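Local coordinates for protein toxin Tse2 (Pseudomonas aeruginosa, PDB 5AKO) that is secreted by the H1 type VI secretion system into recipient cells, where it likely acts as a NAD-dependent toxin against prokaryotes and eukaryotes, at residues Pro64-Thr69 with Asp162-Asn167; Thr100-Arg105 with Tyr144-Ala149. One frame throughout, in Å; residues are numbered along the deposited sequence.

Both contacts are partly buried and lie near the centre of the molecule, their own centres 11 Å apart. Contact 1 packs a loop turn against helix 154-176 through side chains, with apolar branches inside and a weak histidine-aspartate bond at one side. Contact 2 joins strands 100-103 and 141-148 and is held mainly by the backbone: four N-H to carbonyl bonds with modest side-chain contact on top. Strand 141-148 leads along the chain into the helix of contact 1. The two also meet directly, for Leu66 O and Thr100 OG1 stand 2.6 Å apart, probably hydrogen-bonded, and Phe164 CE2 lies 4.0 Å from Ile146 CD1.

Contact 1: residues Pro64-Thr69 with Asp162-Asn167; sequences PLLHPT and DNFVRN
A type I beta turn, Pro64 to His67, rests against the long C-terminal helix 154-176, and Leu66 is the side chain it pushes toward the helix. Leu66 CD1 lodges between two consecutive helix residues, 3.9 Å from Phe164 CB and equally 3.9 Å from Val165 CG2. Its side chain crosses that of Phe164 at about a right angle, and CD1 meets CB and the CG side of the ring obliquely. With Val165 CG1 anti to the backbone N (chi1 170°), the other branch, CG2, is the one that meets Leu66; the same methyl also reaches Leu65 CB, at 4.3 Å. Beside this apolar patch His67 reaches Asp162, its NE2 donating to OD1 over 3.1 Å. The bond is weak, bent to 134° at the hydrogen, with OD1 oblique to the ring and the imidazole and carboxylate planes 27° apart. Within the turn, closed by His67 N donating to Pro64 O, Pro64 CB sits 3.3 Å above the imidazole plane, over its centre, and probably limits the ring's movement. Leu161, next to Asp162, and Met158, one turn before Asp162, also touch the His67 side chain. Strand 114-118 closes the apolar side, where Phe116 packs on Leu65 and Val165 while Ile118 packs on Leu66 and Phe164, leaving the turn, the helix and this strand in mutual contact.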
ATOM      1  N   PRO C  64      13.394  10.744 -27.356  1.00 42.27           N
ATOM      2  CA  PRO C  64      12.571   9.673 -26.788  1.00 40.92           C
ATOM      3  C   PRO C  64      11.498  10.219 -25.852  1.00 36.45           C
ATOM      4  O   PRO C  64      11.445   9.857 -24.693  1.00 30.42           O
ATOM      5  CB  PRO C  64      13.604   8.805 -26.053  1.00 42.02           C
ATOM      6  CG  PRO C  64      14.654   9.769 -25.660  1.00 41.44           C
ATOM      7  CD  PRO C  64      14.760  10.707 -26.820  1.00 43.46           C
ATOM      8  N   LEU C  65      10.640  11.088 -26.389  1.00 36.20           N
ATOM      9  CA  LEU C  65       9.775  11.934 -25.557  1.00 34.52           C
ATOM     10  C   LEU C  65       8.666  11.169 -24.839  1.00 31.04           C
ATOM     11  O   LEU C  65       8.190  11.583 -23.801  1.00 32.79           O
ATOM     12  CB  LEU C  65       9.182  13.050 -26.423  1.00 33.45           C
ATOM     13  CG  LEU C  65      10.159  14.151 -26.906  1.00 35.38           C
ATOM     14  CD1 LEU C  65       9.401  15.199 -27.687  1.00 35.36           C
ATOM     15  CD2 LEU C  65      10.869  14.832 -25.752  1.00 37.31           C
ATOM     16  N   LEU C  66       8.223  10.097 -25.449  1.00 28.92           N
ATOM     17  CA  LEU C  66       7.189   9.268 -24.917  1.00 30.15           C
ATOM     18  C   LEU C  66       7.748   7.922 -24.433  1.00 31.97           C
ATOM     19  O   LEU C  66       7.009   6.951 -24.331  1.00 32.70           O
ATOM     20  CB  LEU C  66       6.154   9.002 -26.018  1.00 30.15           C
ATOM     21  CG  LEU C  66       5.489  10.206 -26.665  1.00 28.34           C
ATOM     22  CD1 LEU C  66       4.586   9.785 -27.812  1.00 30.68           C
ATOM     23  CD2 LEU C  66       4.686  11.006 -25.700  1.00 28.21           C
ATOM     24  N   HIS C  67       9.044   7.863 -24.164  1.00 33.26           N
ATOM     25  CA  HIS C  67       9.633   6.690 -23.558  1.00 36.16           C
ATOM     26  C   HIS C  67       9.361   6.743 -22.080  1.00 30.16           C
ATOM     27  O   HIS C  67       9.551   7.782 -21.458  1.00 37.35           O
ATOM     28  CB  HIS C  67      11.162   6.645 -23.759  1.00 36.02           C
ATOM     29  CG  HIS C  67      11.579   6.257 -25.133  1.00 38.55           C
ATOM     30  ND1 HIS C  67      12.784   5.651 -25.396  1.00 44.55           N
ATOM     31  CD2 HIS C  67      10.971   6.418 -26.331  1.00 41.47           C
ATOM     32  CE1 HIS C  67      12.886   5.423 -26.694  1.00 48.54           C
ATOM     33  NE2 HIS C  67      11.794   5.876 -27.285  1.00 42.97           N
ATOM     34  N   PRO C  68       8.932   5.639 -21.506  1.00 29.52           N
ATOM     35  CA  PRO C  68       8.796   5.586 -20.064  1.00 32.87           C
ATOM     36  C   PRO C  68      10.125   5.213 -19.443  1.00 33.68           C
ATOM     37  O   PRO C  68      10.912   4.543 -20.101  1.00 36.12           O
ATOM     38  CB  PRO C  68       7.854   4.406 -19.861  1.00 31.70           C
ATOM     39  CG  PRO C  68       8.147   3.493 -20.998  1.00 29.54           C
ATOM     40  CD  PRO C  68       8.412   4.408 -22.142  1.00 32.24           C
ATOM     41  N   THR C  69      10.340   5.589 -18.182  1.00 32.59           N
ATOM     42  CA  THR C  69      11.442   5.034 -17.407  1.00 31.18           C
ATOM     43  C   THR C  69      11.260   3.511 -17.335  1.00 34.24           C
ATOM     44  O   THR C  69      10.131   2.988 -17.117  1.00 30.79           O
ATOM     45  CB  THR C  69      11.509   5.587 -15.949  1.00 31.08           C
ATOM     46  OG1 THR C  69      10.290   5.257 -15.259  1.00 31.78           O
ATOM     47  CG2 THR C  69      11.724   7.103 -15.913  1.00 30.11           C
ATOM     48  N   ASP C 162       8.759   6.023 -30.661  1.00 33.17           N
ATOM     49  CA  ASP C 162       9.334   6.949 -31.642  1.00 38.30           C
ATOM     50  C   ASP C 162       8.382   7.262 -32.828  1.00 37.03           C
ATOM     51  O   ASP C 162       8.144   8.428 -33.164  1.00 32.60           O
ATOM     52  CB  ASP C 162      10.716   6.447 -32.081  1.00 43.72           C
ATOM     53  CG  ASP C 162      11.762   6.564 -30.942  1.00 52.05           C
ATOM     54  OD1 ASP C 162      11.569   7.414 -30.024  1.00 54.80           O
ATOM     55  OD2 ASP C 162      12.752   5.795 -30.947  1.00 54.79           O
ATOM     56  N   ASN C 163       7.787   6.234 -33.424  1.00 36.00           N
ATOM     57  CA  ASN C 163       6.787   6.479 -34.442  1.00 35.38           C
ATOM     58  C   ASN C 163       5.589   7.239 -33.944  1.00 34.44           C
ATOM     59  O   ASN C 163       4.994   7.985 -34.699  1.00 39.03           O
ATOM     60  CB  ASN C 163       6.319   5.182 -35.086  1.00 40.16           C
ATOM     61  CG  ASN C 163       7.404   4.537 -35.922  1.00 38.76           C
ATOM     62  OD1 ASN C 163       8.407   5.167 -36.246  1.00 42.07           O
ATOM     63  ND2 ASN C 163       7.227   3.289 -36.237  1.00 37.89           N
ATOM     64  N   PHE C 164       5.238   7.076 -32.672  1.00 34.52           N
ATOM     65  CA  PHE C 164       4.136   7.829 -32.107  1.00 32.04           C
ATOM     66  C   PHE C 164       4.469   9.322 -32.044  1.00 31.85           C
ATOM     67  O   PHE C 164       3.610  10.174 -32.276  1.00 34.27           O
ATOM     68  CB  PHE C 164       3.790   7.321 -30.701  1.00 32.87           C
ATOM     69  CG  PHE C 164       2.349   7.598 -30.262  1.00 28.87           C
ATOM     70  CD1 PHE C 164       1.500   8.376 -30.998  1.00 27.66           C
ATOM     71  CD2 PHE C 164       1.858   7.027 -29.133  1.00 27.78           C
ATOM     72  CE1 PHE C 164       0.215   8.611 -30.574  1.00 27.16           C
ATOM     73  CE2 PHE C 164       0.551   7.223 -28.734  1.00 28.68           C
ATOM     74  CZ  PHE C 164      -0.264   8.043 -29.449  1.00 27.07           C
ATOM     75  N   VAL C 165       5.694   9.652 -31.679  1.00 32.86           N
ATOM     76  CA  VAL C 165       6.147  11.047 -31.701  1.00 30.99           C
ATOM     77  C   VAL C 165       6.023  11.623 -33.108  1.00 32.98           C
ATOM     78  O   VAL C 165       5.488  12.714 -33.298  1.00 34.04           O
ATOM     79  CB  VAL C 165       7.613  11.166 -31.268  1.00 32.04           C
ATOM     80  CG1 VAL C 165       8.139  12.566 -31.522  1.00 32.19           C
ATOM     81  CG2 VAL C 165       7.780  10.791 -29.799  1.00 32.80           C
ATOM     82  N   ARG C 166       6.491  10.870 -34.094  1.00 34.70           N
ATOM     83  CA  ARG C 166       6.486  11.323 -35.482  1.00 36.29           C
ATOM     84  C   ARG C 166       5.060  11.501 -35.976  1.00 37.41           C
ATOM     85  O   ARG C 166       4.780  12.466 -36.663  1.00 43.59           O
ATOM     86  CB  ARG C 166       7.183  10.295 -36.387  1.00 37.40           C
ATOM     87  CG  ARG C 166       8.667  10.084 -36.124  1.00 38.89           C
ATOM     88  CD  ARG C 166       9.193   9.084 -37.149  1.00 40.00           C
ATOM     89  NE  ARG C 166      10.482   8.534 -36.788  1.00 39.64           N
ATOM     90  CZ  ARG C 166      11.665   9.023 -37.152  1.00 47.35           C
ATOM     91  NH1 ARG C 166      11.772  10.123 -37.887  1.00 51.30           N
ATOM     92  NH2 ARG C 166      12.783   8.419 -36.752  1.00 50.39           N
ATOM     93  N   ASN C 167       4.158  10.579 -35.627  1.00 37.73           N
ATOM     94  CA  ASN C 167       2.745  10.705 -36.030  1.00 36.41           C
ATOM     95  C   ASN C 167       2.151  11.971 -35.464  1.00 35.28           C
ATOM     96  O   ASN C 167       1.336  12.654 -36.134  1.00 30.78           O
ATOM     97  CB  ASN C 167       1.910   9.506 -35.572  1.00 36.42           C
ATOM     98  CG  ASN C 167       2.326   8.213 -36.230  1.00 34.22           C
ATOM     99  OD1 ASN C 167       3.202   8.191 -37.089  1.00 32.57           O
ATOM    100  ND2 ASN C 167       1.737   7.110 -35.780  1.00 37.93           N
TER

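Contact 2: residues Thr100-Arg105 with Tyr144-Ala149; sequences TSVFDR and YTIMPA
Thr100 and Ile146 exchange two backbone hydrogen bonds, Thr100 N to Ile146 O and Ile146 N to Thr100 O, both 3.0 Å long. Val102 and Tyr144 form the next hydrogen-bonded pair: Val102 N donates to Tyr144 O almost straight, 174° at the hydrogen, while Tyr144 N returns a bond to Val102 O of 2.9 Å. Between them Ser101 faces Thr145 as a non-hydrogen-bonded pair, and Thr145 CA-H points at Thr100 O, 3.4 Å from carbon to oxygen. This antiparallel ladder adds strand 100-103, outermost within this chain, to the sheet of the ADP-ribosyltransferase-family domain, beside strand 141-148. On the face of Thr100, Val102, Tyr144 and Ile146, Val102 CG2 stands between its own backbone N and carbonyl carbon (chi1 of CG1 -67°), which brings it to 3.8 Å from Tyr144 CB; the two side chains cross at about a right angle. Farther out along the tyrosine, CE1 meets Asp104 CB at 4.1 Å. A water donates to both Thr100 OG1 and Ile146 O, linking the strands; Thr100 OG1 is also bonded to Leu66 O, in the loop of contact 1. Leu33 and Arg35 of strand 33-37 pack on Val102. On the other face Ser101 OG bonds to His143 NE2, and Thr145 OG1 to Asp133 OD2 of strand 128-136. Past the strand end, Asp104 OD1 accepts from Thr142 N.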
ATOM      1  N   THR C 100       3.674   5.110 -20.417  1.00 25.64           N
ATOM      2  CA  THR C 100       4.025   6.494 -20.448  1.00 27.82           C
ATOM      3  C   THR C 100       2.812   7.347 -20.061  1.00 27.53           C
ATOM      4  O   THR C 100       1.762   7.203 -20.658  1.00 26.03           O
ATOM      5  CB  THR C 100       4.455   6.926 -21.858  1.00 30.74           C
ATOM      6  OG1 THR C 100       5.587   6.158 -22.272  1.00 35.28           O
ATOM      7  CG2 THR C 100       4.825   8.383 -21.867  1.00 30.81           C
ATOM      8  N   SER C 101       3.013   8.276 -19.132  1.00 30.58           N
ATOM      9  CA  SER C 101       1.977   9.174 -18.633  1.00 31.32           C
ATOM     10  C   SER C 101       1.767  10.374 -19.507  1.00 30.42           C
ATOM     11  O   SER C 101       2.724  11.094 -19.810  1.00 35.16           O
ATOM     12  CB  SER C 101       2.331   9.687 -17.251  1.00 31.79           C
ATOM     13  OG  SER C 101       2.219   8.656 -16.272  1.00 36.30           O
ATOM     14  N   VAL C 102       0.504  10.601 -19.895  1.00 28.54           N
ATOM     15  CA  VAL C 102       0.102  11.865 -20.484  1.00 25.16           C
ATOM     16  C   VAL C 102      -1.217  12.331 -19.875  1.00 26.56           C
ATOM     17  O   VAL C 102      -1.890  11.544 -19.217  1.00 27.56           O
ATOM     18  CB  VAL C 102      -0.022  11.766 -21.993  1.00 25.91           C
ATOM     19  CG1 VAL C 102       1.331  11.528 -22.616  1.00 24.64           C
ATOM     20  CG2 VAL C 102      -1.009  10.688 -22.395  1.00 26.19           C
ATOM     21  N   PHE C 103      -1.587  13.595 -20.090  1.00 25.36           N
ATOM     22  CA  PHE C 103      -2.806  14.150 -19.514  1.00 25.89           C
ATOM     23  C   PHE C 103      -3.594  14.863 -20.606  1.00 29.40           C
ATOM     24  O   PHE C 103      -3.079  15.098 -21.700  1.00 24.37           O
ATOM     25  CB  PHE C 103      -2.447  15.163 -18.458  1.00 26.27           C
ATOM     26  CG  PHE C 103      -1.762  14.580 -17.287  1.00 26.29           C
ATOM     27  CD1 PHE C 103      -2.492  13.992 -16.271  1.00 25.73           C
ATOM     28  CD2 PHE C 103      -0.394  14.573 -17.219  1.00 28.13           C
ATOM     29  CE1 PHE C 103      -1.875  13.433 -15.179  1.00 26.51           C
ATOM     30  CE2 PHE C 103       0.238  14.043 -16.113  1.00 27.51           C
ATOM     31  CZ  PHE C 103      -0.513  13.472 -15.095  1.00 27.36           C
ATOM     32  N   ASP C 104      -4.810  15.266 -20.261  1.00 30.06           N
ATOM     33  CA  ASP C 104      -5.727  15.899 -21.212  1.00 32.39           C
ATOM     34  C   ASP C 104      -5.755  17.432 -21.089  1.00 32.74           C
ATOM     35  O   ASP C 104      -6.645  18.087 -21.623  1.00 28.55           O
ATOM     36  CB  ASP C 104      -7.155  15.303 -21.055  1.00 32.47           C
ATOM     37  CG  ASP C 104      -7.821  15.679 -19.719  1.00 35.63           C
ATOM     38  OD1 ASP C 104      -7.109  16.057 -18.731  1.00 38.15           O
ATOM     39  OD2 ASP C 104      -9.072  15.567 -19.648  1.00 40.77           O
ATOM     40  N   ARG C 105      -4.810  18.002 -20.367  1.00 35.53           N
ATOM     41  CA  ARG C 105      -4.593  19.439 -20.476  1.00 39.73           C
ATOM     42  C   ARG C 105      -3.127  19.725 -20.255  1.00 41.59           C
ATOM     43  O   ARG C 105      -2.380  18.830 -19.842  1.00 36.72           O
ATOM     44  CB  ARG C 105      -5.468  20.225 -19.494  1.00 40.00           C
ATOM     45  CG  ARG C 105      -5.020  20.146 -18.062  1.00 42.63           C
ATOM     46  CD  ARG C 105      -5.911  20.959 -17.123  1.00 44.07           C
ATOM     47  NE  ARG C 105      -5.472  20.742 -15.738  1.00 44.10           N
ATOM     48  CZ  ARG C 105      -4.428  21.345 -15.153  1.00 45.04           C
ATOM     49  NH1 ARG C 105      -3.680  22.221 -15.818  1.00 42.54           N
ATOM     50  NH2 ARG C 105      -4.136  21.071 -13.881  1.00 42.30           N
ATOM     51  N   TYR C 144      -3.775   9.437 -18.633  1.00 26.74           N
ATOM     52  CA  TYR C 144      -3.830   8.421 -19.652  1.00 24.93           C
ATOM     53  C   TYR C 144      -2.484   7.707 -19.746  1.00 31.53           C
ATOM     54  O   TYR C 144      -1.450   8.297 -19.400  1.00 28.89           O
ATOM     55  CB  TYR C 144      -4.149   9.032 -20.999  1.00 25.14           C
ATOM     56  CG  TYR C 144      -5.584   9.542 -21.225  1.00 27.80           C
ATOM     57  CD1 TYR C 144      -5.997  10.741 -20.711  1.00 29.72           C
ATOM     58  CD2 TYR C 144      -6.474   8.844 -22.000  1.00 28.61           C
ATOM     59  CE1 TYR C 144      -7.277  11.219 -20.927  1.00 31.28           C
ATOM     60  CE2 TYR C 144      -7.741   9.288 -22.244  1.00 27.54           C
ATOM     61  CZ  TYR C 144      -8.156  10.479 -21.680  1.00 30.53           C
ATOM     62  OH  TYR C 144      -9.428  10.976 -21.888  1.00 28.55           O
ATOM     63  N   THR C 145      -2.482   6.447 -20.229  1.00 30.98           N
ATOM     64  CA  THR C 145      -1.255   5.676 -20.299  1.00 27.79           C
ATOM     65  C   THR C 145      -1.097   5.061 -21.666  1.00 27.60           C
ATOM     66  O   THR C 145      -1.982   4.389 -22.153  1.00 27.14           O
ATOM     67  CB  THR C 145      -1.238   4.557 -19.243  1.00 29.31           C
ATOM     68  OG1 THR C 145      -1.440   5.136 -17.958  1.00 28.88           O
ATOM     69  CG2 THR C 145       0.124   3.798 -19.233  1.00 27.61           C
ATOM     70  N   ILE C 146       0.012   5.377 -22.307  1.00 27.03           N
ATOM     71  CA  ILE C 146       0.377   4.768 -23.561  1.00 25.52           C
ATOM     72  C   ILE C 146       1.120   3.488 -23.187  1.00 27.09           C
ATOM     73  O   ILE C 146       2.089   3.546 -22.443  1.00 25.05           O
ATOM     74  CB  ILE C 146       1.365   5.627 -24.325  1.00 26.44           C
ATOM     75  CG1 ILE C 146       0.822   7.045 -24.548  1.00 29.60           C
ATOM     76  CG2 ILE C 146       1.667   4.967 -25.649  1.00 27.94           C
ATOM     77  CD1 ILE C 146       1.820   8.064 -25.077  1.00 25.97           C
ATOM     78  N   MET C 147       0.694   2.347 -23.716  1.00 26.10           N
ATOM     79  CA  MET C 147       1.164   1.076 -23.231  1.00 28.36           C
ATOM     80  C   MET C 147       1.211   0.075 -24.418  1.00 29.70           C
ATOM     81  O   MET C 147       0.619   0.296 -25.454  1.00 29.68           O
ATOM     82  CB  MET C 147       0.292   0.550 -22.047  1.00 29.70           C
ATOM     83  CG  MET C 147      -1.045   0.018 -22.527  1.00 31.71           C
ATOM     84  SD  MET C 147      -2.116  -0.594 -21.273  1.00 34.02           S
ATOM     85  CE  MET C 147      -2.032   0.606 -19.944  1.00 32.52           C
ATOM     86  N   PRO C 148       1.954  -1.014 -24.275  1.00 32.53           N
ATOM     87  CA  PRO C 148       1.889  -2.028 -25.323  1.00 35.87           C
ATOM     88  C   PRO C 148       0.507  -2.735 -25.409  1.00 35.05           C
ATOM     89  O   PRO C 148      -0.164  -2.952 -24.400  1.00 31.30           O
ATOM     90  CB  PRO C 148       2.999  -3.023 -24.926  1.00 33.86           C
ATOM     91  CG  PRO C 148       3.274  -2.745 -23.482  1.00 35.37           C
ATOM     92  CD  PRO C 148       3.040  -1.274 -23.317  1.00 34.05           C
ATOM     93  N   ALA C 149       0.092  -3.058 -26.624  1.00 32.70           N
ATOM     94  CA  ALA C 149      -1.188  -3.744 -26.815  1.00 33.03           C
ATOM     95  C   ALA C 149      -0.984  -5.247 -26.771  1.00 30.59           C
ATOM     96  O   ALA C 149      -1.937  -5.991 -26.704  1.00 30.73           O
ATOM     97  CB  ALA C 149      -1.823  -3.334 -28.144  1.00 29.90           C
TER
HETATM   98  O   HOH W   1       5.096   3.253 -22.570  1.00 34.82           O